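Local atomic coordinates of dTDP-glucose 4,6-dehydratase (Klebsiella pneumoniae, PDB entry 5U4Q), a protein that binds NAD and probably acts on nucleotide sugars, as a dTDP-glucose 4,6-dehydratase would in converting dTDP-glucose to its 4-dehydro-6-deoxy form. Residues 267-271 with 272-276; 221-224 with 225-229. All blocks are in the same frame, centred on the assembly; numbering follows the deposited sequence.

Interaction 1 of 2, residues 267-271 with 272-276; sequences SPVEL and MDYIT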
loop_
_atom_site.group_PDB
_atom_site.type_symbol
_atom_site.label_atom_id
_atom_site.label_comp_id
_atom_site.label_asym_id
_atom_site.label_seq_id
_atom_site.Cartn_x
_atom_site.Cartn_y
_atom_site.Cartn_z
ATOM N N SER A 267 23.541 16.234 -9.148
ATOM C CA SER A 267 24.384 17.410 -8.817
ATOM C C SER A 267 24.656 17.468 -7.318
ATOM O O SER A 267 23.748 17.187 -6.550
ATOM C CB SER A 267 23.718 18.717 -9.260
ATOM O OG SER A 267 24.323 19.841 -8.605
ATOM N N PRO A 268 25.891 17.856 -6.900
ATOM C CA PRO A 268 26.258 17.912 -5.466
ATOM C C PRO A 268 25.911 19.243 -4.770
ATOM O O PRO A 268 26.384 19.504 -3.649
ATOM C CB PRO A 268 27.774 17.710 -5.503
ATOM C CG PRO A 268 28.186 18.407 -6.759
ATOM C CD PRO A 268 27.023 18.294 -7.739
ATOM N N VAL A 269 25.121 20.079 -5.435
ATOM C CA VAL A 269 24.666 21.345 -4.857
ATOM C C VAL A 269 23.871 21.109 -3.567
ATOM O O VAL A 269 23.025 20.227 -3.497
ATOM C CB VAL A 269 23.783 22.152 -5.840
ATOM C CG1 VAL A 269 24.637 22.727 -6.968
ATOM C CG2 VAL A 269 22.603 21.311 -6.353
ATOM N N GLU A 270 24.175 21.918 -2.557
ATOM C CA GLU A 270 23.573 21.830 -1.233
ATOM C C GLU A 270 22.496 22.890 -1.064
ATOM O O GLU A 270 22.461 23.857 -1.806
ATOM C CB GLU A 270 24.678 22.047 -0.191
ATOM C CG GLU A 270 25.718 20.931 -0.238
ATOM C CD GLU A 270 27.060 21.269 0.400
ATOM O OE1 GLU A 270 27.332 22.447 0.696
ATOM O OE2 GLU A 270 27.866 20.333 0.567
ATOM N N LEU A 271 21.650 22.712 -0.062
ATOM C CA LEU A 271 20.524 23.619 0.214
ATOM C C LEU A 271 20.917 25.106 0.199
ATOM O O LEU A 271 20.232 25.952 -0.409
ATOM C CB LEU A 271 19.880 23.208 1.549
ATOM C CG LEU A 271 18.693 23.921 2.205
ATOM C CD1 LEU A 271 19.123 25.081 3.082
ATOM C CD2 LEU A 271 17.653 24.343 1.187
HETATM N N MSE A 272 22.034 25.446 0.832
HETATM C CA MSE A 272 22.452 26.840 0.877
HETATM C C MSE A 272 22.716 27.402 -0.502
HETATM O O MSE A 272 22.579 28.576 -0.693
HETATM C CB MSE A 272 23.680 27.041 1.790
HETATM C CG MSE A 272 24.005 28.517 2.075
HETATM SE SE MSE A 272 22.626 29.532 3.034
HETATM C CE MSE A 272 22.760 28.471 4.678
ATOM N N ASP A 273 23.085 26.579 -1.485
ATOM C CA ASP A 273 23.324 27.107 -2.852
ATOM C C ASP A 273 22.017 27.668 -3.444
ATOM O O ASP A 273 22.032 28.695 -4.139
ATOM C CB ASP A 273 23.884 26.037 -3.799
ATOM C CG ASP A 273 25.283 25.550 -3.409
ATOM O OD1 ASP A 273 26.009 26.271 -2.704
ATOM O OD2 ASP A 273 25.661 24.446 -3.844
ATOM N N TYR A 274 20.897 26.997 -3.168
ATOM C CA TYR A 274 19.592 27.477 -3.649
ATOM C C TYR A 274 19.161 28.734 -2.920
ATOM O O TYR A 274 18.656 29.655 -3.536
ATOM C CB TYR A 274 18.504 26.411 -3.478
ATOM C CG TYR A 274 18.708 25.218 -4.347
ATOM C CD1 TYR A 274 18.296 25.230 -5.671
ATOM C CD2 TYR A 274 19.304 24.079 -3.860
ATOM C CE1 TYR A 274 18.490 24.128 -6.492
ATOM C CE2 TYR A 274 19.514 22.964 -4.676
ATOM C CZ TYR A 274 19.087 22.995 -5.983
ATOM O OH TYR A 274 19.298 21.903 -6.794
ATOM N N ILE A 275 19.351 28.767 -1.598
ATOM C CA ILE A 275 18.966 29.947 -0.821
ATOM C C ILE A 275 19.782 31.158 -1.264
ATOM O O ILE A 275 19.229 32.219 -1.491
ATOM C CB ILE A 275 19.130 29.696 0.688
ATOM C CG1 ILE A 275 18.214 28.544 1.104
ATOM C CG2 ILE A 275 18.797 30.962 1.483
ATOM C CD1 ILE A 275 18.317 28.184 2.565
ATOM N N THR A 276 21.097 30.991 -1.392
ATOM C CA THR A 276 21.943 32.108 -1.798
ATOM C C THR A 276 21.534 32.644 -3.164
ATOM O O THR A 276 21.446 33.872 -3.376
ATOM C CB THR A 276 23.423 31.692 -1.828
ATOM O OG1 THR A 276 23.803 31.235 -0.519
ATOM C CG2 THR A 276 24.300 32.849 -2.253
#

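Interaction 2 of 2, residues 221-224 with 225-229; sequences TYID and DIVEA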
loop_
_atom_site.group_PDB
_atom_site.type_symbol
_atom_site.label_atom_id
_atom_site.label_comp_id
_atom_site.label_asym_id
_atom_site.label_seq_id
_atom_site.Cartn_x
_atom_site.Cartn_y
_atom_site.Cartn_z
ATOM N N THR A 221 15.360 18.732 -8.854
ATOM C CA THR A 221 15.465 18.669 -10.299
ATOM C C THR A 221 14.550 19.695 -10.926
ATOM O O THR A 221 13.389 19.801 -10.542
ATOM C CB THR A 221 15.095 17.285 -10.866
ATOM O OG1 THR A 221 15.871 16.290 -10.236
ATOM C CG2 THR A 221 15.362 17.222 -12.349
ATOM N N TYR A 222 15.100 20.465 -11.869
ATOM C CA TYR A 222 14.311 21.465 -12.589
ATOM C C TYR A 222 13.193 20.803 -13.415
ATOM O O TYR A 222 13.404 19.760 -14.053
ATOM C CB TYR A 222 15.219 22.346 -13.446
ATOM C CG TYR A 222 14.478 23.486 -14.079
ATOM C CD1 TYR A 222 14.010 24.542 -13.299
ATOM C CD2 TYR A 222 14.218 23.518 -15.441
ATOM C CE1 TYR A 222 13.299 25.589 -13.851
ATOM C CE2 TYR A 222 13.521 24.572 -15.998
ATOM C CZ TYR A 222 13.036 25.589 -15.198
ATOM O OH TYR A 222 12.324 26.651 -15.771
ATOM N N ILE A 223 12.029 21.433 -13.382
ATOM C CA ILE A 223 10.843 20.865 -14.036
ATOM C C ILE A 223 11.064 20.463 -15.493
ATOM O O ILE A 223 10.637 19.386 -15.884
ATOM C CB ILE A 223 9.608 21.805 -13.867
ATOM C CG1 ILE A 223 8.351 21.168 -14.469
ATOM C CG2 ILE A 223 9.853 23.189 -14.449
ATOM C CD1 ILE A 223 7.899 19.875 -13.807
ATOM N N ASP A 224 11.752 21.271 -16.293
ATOM C CA ASP A 224 11.925 20.887 -17.703
ATOM C C ASP A 224 12.699 19.583 -17.871
ATOM O O ASP A 224 12.435 18.821 -18.814
ATOM C CB ASP A 224 12.595 21.983 -18.523
ATOM C CG ASP A 224 11.715 23.203 -18.755
ATOM O OD1 ASP A 224 10.575 23.272 -18.282
ATOM O OD2 ASP A 224 12.219 24.133 -19.428
ATOM N N ASP A 225 13.662 19.331 -16.979
ATOM C CA ASP A 225 14.437 18.094 -17.011
ATOM C C ASP A 225 13.540 16.908 -16.650
ATOM O O ASP A 225 13.637 15.854 -17.273
ATOM C CB ASP A 225 15.654 18.214 -16.095
ATOM C CG ASP A 225 16.658 19.199 -16.603
ATOM O OD1 ASP A 225 16.872 19.240 -17.837
ATOM O OD2 ASP A 225 17.309 19.841 -15.766
ATOM N N ILE A 226 12.665 17.074 -15.655
ATOM C CA ILE A 226 11.691 16.031 -15.319
ATOM C C ILE A 226 10.779 15.751 -16.523
ATOM O O ILE A 226 10.536 14.590 -16.876
ATOM C CB ILE A 226 10.818 16.447 -14.107
ATOM C CG1 ILE A 226 11.672 16.509 -12.812
ATOM C CG2 ILE A 226 9.599 15.532 -13.934
ATOM C CD1 ILE A 226 12.273 15.187 -12.349
ATOM N N VAL A 227 10.289 16.795 -17.150
ATOM C CA VAL A 227 9.373 16.643 -18.289
ATOM C C VAL A 227 10.034 15.858 -19.418
ATOM O O VAL A 227 9.428 14.934 -19.967
ATOM C CB VAL A 227 8.902 18.008 -18.804
ATOM C CG1 VAL A 227 8.202 17.884 -20.161
ATOM C CG2 VAL A 227 8.000 18.683 -17.793
ATOM N N GLU A 228 11.270 16.193 -19.751
ATOM C CA GLU A 228 11.968 15.490 -20.829
ATOM C C GLU A 228 12.067 14.001 -20.503
ATOM O O GLU A 228 11.794 13.165 -21.370
ATOM C CB GLU A 228 13.359 16.100 -21.050
ATOM C CG GLU A 228 14.124 15.489 -22.210
ATOM C CD GLU A 228 13.435 15.672 -23.547
ATOM O OE1 GLU A 228 12.756 16.694 -23.745
ATOM O OE2 GLU A 228 13.608 14.790 -24.424
ATOM N N ALA A 229 12.438 13.677 -19.264
ATOM C CA ALA A 229 12.568 12.266 -18.864
ATOM C C ALA A 229 11.242 11.519 -18.916
ATOM O O ALA A 229 11.154 10.382 -19.411
ATOM C CB ALA A 229 13.133 12.178 -17.472
HETATM O O HOH W 1 17.751 20.048 -12.929
#

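Interaction 1 of 2, residues 267-271 with 272-276
The N-terminal end of helix 271-282, entered from the loop after strand 258-263, is stitched to that loop by Glu270 and Asp273, bonded in both directions. Asp273 N donates to Glu270 O at 2.8 Å, from 44° out of the carbonyl plane. In return, Glu270 N donates to Asp273 OD2 at 3.2 Å, meeting the carboxylate from above its plane. With CG beside its own backbone N (chi1 -66°), the Asp273 side chain turns back toward the start of the helix, which puts OD2 within reach of Glu270 N. OD2 also lies 3.4 Å from Val269 CA. Regular helix pairing is established by Ile275 N, which bonds to Leu271 O at 3.2 Å in the carbonyl plane. Earlier, an ST turn, with Ser267 OG accepting from Val269 N at 3.3 Å, shapes the loop. Outside these segments, Lys217 NZ forms a salt bridge with Glu270 OE2 and a hydrogen bond to Pro268 O, while Val320, on helix 320-334, meets both Val269 and Tyr274. The latter two side chains also meet at about a right angle: Val269 CG2 sits 3.9 Å from Tyr274 CE2 and 3.4 Å from Tyr274 OH, placed obliquely to the ring.

Interaction 2 of 2, residues 221-224 with 225-229
Asp225 folds back over the strand-to-helix junction and touches Tyr222, the N-cap residue of helix 223-234, along most of its length. Its CB lies 3.4 Å from Tyr222 O, and Asp225 CG lies 4.2 Å from that same Tyr222 O. With chi1 at -68°, CG stands beside the Asp225 backbone N, on the side where the strand ends, and the carboxylate is carried back toward Tyr222. At the tip, OD2 comes within 4.0 Å of Tyr222 CB and accepts a hydrogen bond from a water at 2.9 Å; that water in turn accepts from Tyr222 N, so it bridges the carboxylate to the last residue of the strand. The backbone N of Thr318 also donates to OD2, and that of Gln317 donates to OD1, which means that both oxygens of this buried group have partners and that the 317-318 loop is anchored here.

The backbone beneath confirms that the helix begins at once. Ile226 N bonds to Tyr222 O at 3.2 Å in the carbonyl plane, whereas the Asp225 N bond to that same oxygen is weak. Val227 N then reaches Ile223 O at 2.9 Å, with a C=O...N angle of 165°. The apolar side is closed by Ile226, whose CD1 lies 3.7 Å from Thr221 CG2, the two side chains crossing at a slant; beyond them Ile226 packs on Phe181 and Val184 of strand 176-185. Ile223 CD1 approaches Val227 CG2 at 4.2 Å, next to His18 on helix 14-25.

A parallel strand turning directly into a helix in this way is characteristic of a Rossmann-like sheet, and the Thr-Tyr-Ile-Asp-Asp run from Thr221 to Asp225 resembles the sequence commonly found at this position in the NAD-dependent epimerase/dehydratase family.

How the interactions relate
From the N terminus, interaction 2 comes first, where strand 220-222 of the main parallel sheet passes into helix 223-234. The chain then returns to that sheet through strand 258-263 and leaves it for the loop and helix of interaction 1. Each contact spans one local turn, so the two stand in series and neither encloses the other. Their centres are 18 Å apart and their nearest atoms about 5 Å, without touching. Neighbours connect them: Asn265 touches Thr221 and accepts from Ser267 N, and Phe220 meets the Tyr274 ring. Interaction 2 lies where sheet meets helix 223-234, the Ile223 side chain about 7 Å from bound NAD, while interaction 1 packs against helices 194-203 and 320-334.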